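Local atomic coordinates of helicase-like protein (Bacteroides thetaiotaomicron, PDB entry 2FG1), a protein that is of unknown function but carries a macro domain and may remove ADP-ribose from thymidine in DNA by hydrolysis. Residues 80-88 with 97-107. Sequence-based numbering, arbitrary orientation. Where two conformers were deposited one is given.
Sequences ANMIGQHGI and PIRYDAVRQCL
R99 and H86 meet where the strand has run out and the helix is about to start. The guanidinium lies flat under H86, whose CB sits 3.7 Å above its plane, over the centre; the imidazole crosses obliquely, the two planes 52° apart, with CD2 3.6 Å from NH2 of R99. A bend at chi2 (-66°) folds the arginine back along its own backbone, and NH1 then bonds to I98 O, from above that carbonyl, and to P96 O. With an alanine at R99, H86 CB would probably lose the flat surface beneath it, and the two carbonyls would lose their shared donor.

Next to these side chains the backbones form a single beta bridge between Q85 and I98: H86 N donates to P97 O (2.8 Å) and R99 N, at the N-cap, to G84 O (3.0 Å). Q85 runs alongside P97, its NE2 3.5 Å from the proline CB and donating a nearly straight hydrogen bond to G87 O, which lies in the amide plane of Q85.

Further along, G84, with no side chain, lets the helix in close: V103 CG2 rests 3.6 Å from G84 O. C106 SG then comes 3.3 Å from I83 O, while the selenomethionine M82 lays SE 3.8 Å from L107 CD2.

Segments 80-85 and 100-107 run nearly antiparallel; helix 100-117 leads from strand 77-85 to the parallel strand 120-123, a beta-alpha-beta crossover passing strand 22-29, which lies between the two. V103 and I98 reach I27 of strand 22-29 and M138 of helix 135-147, C106 touches V68 of strand 68-74, and H86 ND1 bonds to D30.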
# COMPACT_ATOMS: atom_id res chain seq x y z
N ALA A 80 -0.52 -1.43 -5.94
CA ALA A 80 -1.57 -2.06 -5.16
C ALA A 80 -2.28 -0.99 -4.35
O ALA A 80 -1.71 -0.43 -3.40
CB ALA A 80 -0.97 -3.13 -4.25
N ASN A 81 -3.53 -0.71 -4.73
CA ASN A 81 -4.39 0.21 -3.99
C ASN A 81 -5.05 -0.60 -2.87
O ASN A 81 -5.94 -1.40 -3.14
CB ASN A 81 -5.49 0.79 -4.91
CG ASN A 81 -4.95 1.66 -6.04
OD1 ASN A 81 -3.94 2.35 -5.91
ND2 ASN A 81 -5.70 1.70 -7.15
N MSE A 82 -4.59 -0.42 -1.63
CA MSE A 82 -5.00 -1.26 -0.51
C MSE A 82 -5.97 -0.50 0.37
O MSE A 82 -5.59 0.51 0.95
CB MSE A 82 -3.78 -1.64 0.34
CG MSE A 82 -2.66 -2.38 -0.42
SE MSE A 82 -1.27 -3.07 0.76
CE MSE A 82 -0.73 -1.41 1.64
N ILE A 83 -7.20 -0.98 0.50
CA ILE A 83 -8.16 -0.24 1.34
C ILE A 83 -7.91 -0.58 2.80
O ILE A 83 -8.33 -1.63 3.29
CB ILE A 83 -9.62 -0.49 0.93
CG1 ILE A 83 -9.84 -0.13 -0.55
CG2 ILE A 83 -10.55 0.35 1.82
CD1 ILE A 83 -11.27 -0.38 -1.02
N GLY A 84 -7.22 0.33 3.50
CA GLY A 84 -6.75 0.05 4.86
C GLY A 84 -7.02 1.12 5.89
O GLY A 84 -6.51 1.04 7.01
N GLN A 85 -7.81 2.12 5.52
CA GLN A 85 -8.20 3.12 6.49
C GLN A 85 -9.67 3.50 6.32
O GLN A 85 -10.20 3.51 5.20
CB GLN A 85 -7.27 4.34 6.47
CG GLN A 85 -7.51 5.27 5.33
CD GLN A 85 -6.64 6.53 5.41
OE1 GLN A 85 -5.44 6.47 5.13
NE2 GLN A 85 -7.25 7.66 5.77
N HIS A 86 -10.31 3.77 7.45
CA HIS A 86 -11.72 4.07 7.49
C HIS A 86 -11.91 5.58 7.52
O HIS A 86 -11.51 6.24 8.48
CB HIS A 86 -12.35 3.43 8.72
CG HIS A 86 -13.82 3.68 8.85
ND1 HIS A 86 -14.72 3.36 7.85
CD2 HIS A 86 -14.54 4.21 9.85
CE1 HIS A 86 -15.94 3.69 8.24
NE2 HIS A 86 -15.86 4.21 9.45
N GLY A 87 -12.50 6.12 6.46
CA GLY A 87 -12.67 7.56 6.32
C GLY A 87 -11.34 8.26 6.13
O GLY A 87 -10.30 7.62 5.91
N ILE A 88 -11.38 9.59 6.20
CA ILE A 88 -10.20 10.43 6.02
C ILE A 88 -9.77 11.03 7.36
O ILE A 88 -8.57 11.21 7.62
CB ILE A 88 -10.47 11.55 4.96
CG1 ILE A 88 -10.82 10.93 3.60
CG2 ILE A 88 -9.27 12.51 4.85
CD1 ILE A 88 -11.27 11.94 2.54
N PRO A 97 -8.11 7.09 11.41
CA PRO A 97 -8.60 6.26 10.30
C PRO A 97 -7.93 4.88 10.12
O PRO A 97 -8.59 3.95 9.66
CB PRO A 97 -8.32 7.12 9.06
CG PRO A 97 -8.28 8.51 9.56
CD PRO A 97 -7.68 8.42 10.94
N ILE A 98 -6.65 4.75 10.47
CA ILE A 98 -5.92 3.51 10.20
C ILE A 98 -6.65 2.30 10.80
O ILE A 98 -7.18 2.35 11.90
CB ILE A 98 -4.44 3.59 10.73
CG1 ILE A 98 -3.58 2.47 10.15
CG2 ILE A 98 -4.38 3.53 12.25
CD1 ILE A 98 -3.38 2.55 8.65
N ARG A 99 -6.70 1.21 10.03
CA ARG A 99 -7.25 -0.05 10.53
C ARG A 99 -6.21 -1.13 10.32
O ARG A 99 -5.99 -1.60 9.19
CB ARG A 99 -8.56 -0.39 9.81
CG ARG A 99 -9.72 0.56 10.12
CD ARG A 99 -10.14 0.47 11.58
NE ARG A 99 -11.30 1.30 11.89
CZ ARG A 99 -11.25 2.58 12.25
NH1 ARG A 99 -10.09 3.22 12.33
NH2 ARG A 99 -12.37 3.24 12.51
N TYR A 100 -5.51 -1.50 11.39
CA TYR A 100 -4.38 -2.44 11.28
C TYR A 100 -4.81 -3.80 10.77
O TYR A 100 -4.09 -4.42 9.99
CB TYR A 100 -3.65 -2.58 12.62
CG TYR A 100 -2.95 -1.33 13.09
CD1 TYR A 100 -1.75 -0.93 12.51
CD2 TYR A 100 -3.48 -0.56 14.12
CE1 TYR A 100 -1.09 0.22 12.95
CE2 TYR A 100 -2.83 0.59 14.57
CZ TYR A 100 -1.64 0.97 13.98
OH TYR A 100 -1.00 2.10 14.42
N ASP A 101 -5.97 -4.27 11.21
CA ASP A 101 -6.48 -5.56 10.72
C ASP A 101 -6.79 -5.53 9.22
O ASP A 101 -6.49 -6.49 8.49
CB ASP A 101 -7.68 -6.06 11.55
CG ASP A 101 -8.86 -5.07 11.61
OD1 ASP A 101 -8.72 -3.85 11.33
OD2 ASP A 101 -9.96 -5.52 12.01
N ALA A 102 -7.34 -4.41 8.76
CA ALA A 102 -7.57 -4.23 7.34
C ALA A 102 -6.27 -4.23 6.55
O ALA A 102 -6.15 -4.89 5.52
CB ALA A 102 -8.36 -2.95 7.08
N VAL A 103 -5.26 -3.50 7.04
CA VAL A 103 -3.97 -3.47 6.36
C VAL A 103 -3.38 -4.88 6.30
O VAL A 103 -2.85 -5.27 5.28
CB VAL A 103 -2.97 -2.48 7.00
CG1 VAL A 103 -1.64 -2.51 6.25
CG2 VAL A 103 -3.55 -1.06 6.97
N ARG A 104 -3.48 -5.63 7.39
CA ARG A 104 -2.97 -7.00 7.39
C ARG A 104 -3.68 -7.85 6.34
O ARG A 104 -3.02 -8.58 5.58
CB ARG A 104 -3.09 -7.64 8.76
CG ARG A 104 -2.58 -9.07 8.73
CD ARG A 104 -2.75 -9.78 10.03
NE ARG A 104 -1.95 -9.22 11.12
CZ ARG A 104 -0.68 -9.54 11.36
NH1 ARG A 104 -0.01 -10.35 10.53
NH2 ARG A 104 -0.06 -9.01 12.40
N GLN A 105 -5.00 -7.74 6.26
CA GLN A 105 -5.76 -8.48 5.25
C GLN A 105 -5.32 -8.08 3.84
O GLN A 105 -5.13 -8.94 2.97
CB GLN A 105 -7.27 -8.29 5.43
CG GLN A 105 -8.11 -9.08 4.42
CD GLN A 105 -9.60 -9.05 4.70
OE1 GLN A 105 -10.13 -8.08 5.25
NE2 GLN A 105 -10.28 -10.13 4.34
N CYS A 106 -5.12 -6.79 3.62
CA CYS A 106 -4.60 -6.33 2.34
C CYS A 106 -3.25 -6.96 2.03
O CYS A 106 -3.01 -7.42 0.91
CB CYS A 106 -4.43 -4.81 2.35
SG CYS A 106 -5.94 -3.82 2.48
N LEU A 107 -2.36 -6.98 3.03
CA LEU A 107 -1.03 -7.52 2.83
C LEU A 107 -1.03 -9.02 2.59
O LEU A 107 -0.16 -9.52 1.87
CB LEU A 107 -0.09 -7.13 3.98
CG LEU A 107 0.28 -5.63 4.00
CD1 LEU A 107 0.98 -5.26 5.31
CD2 LEU A 107 1.14 -5.25 2.80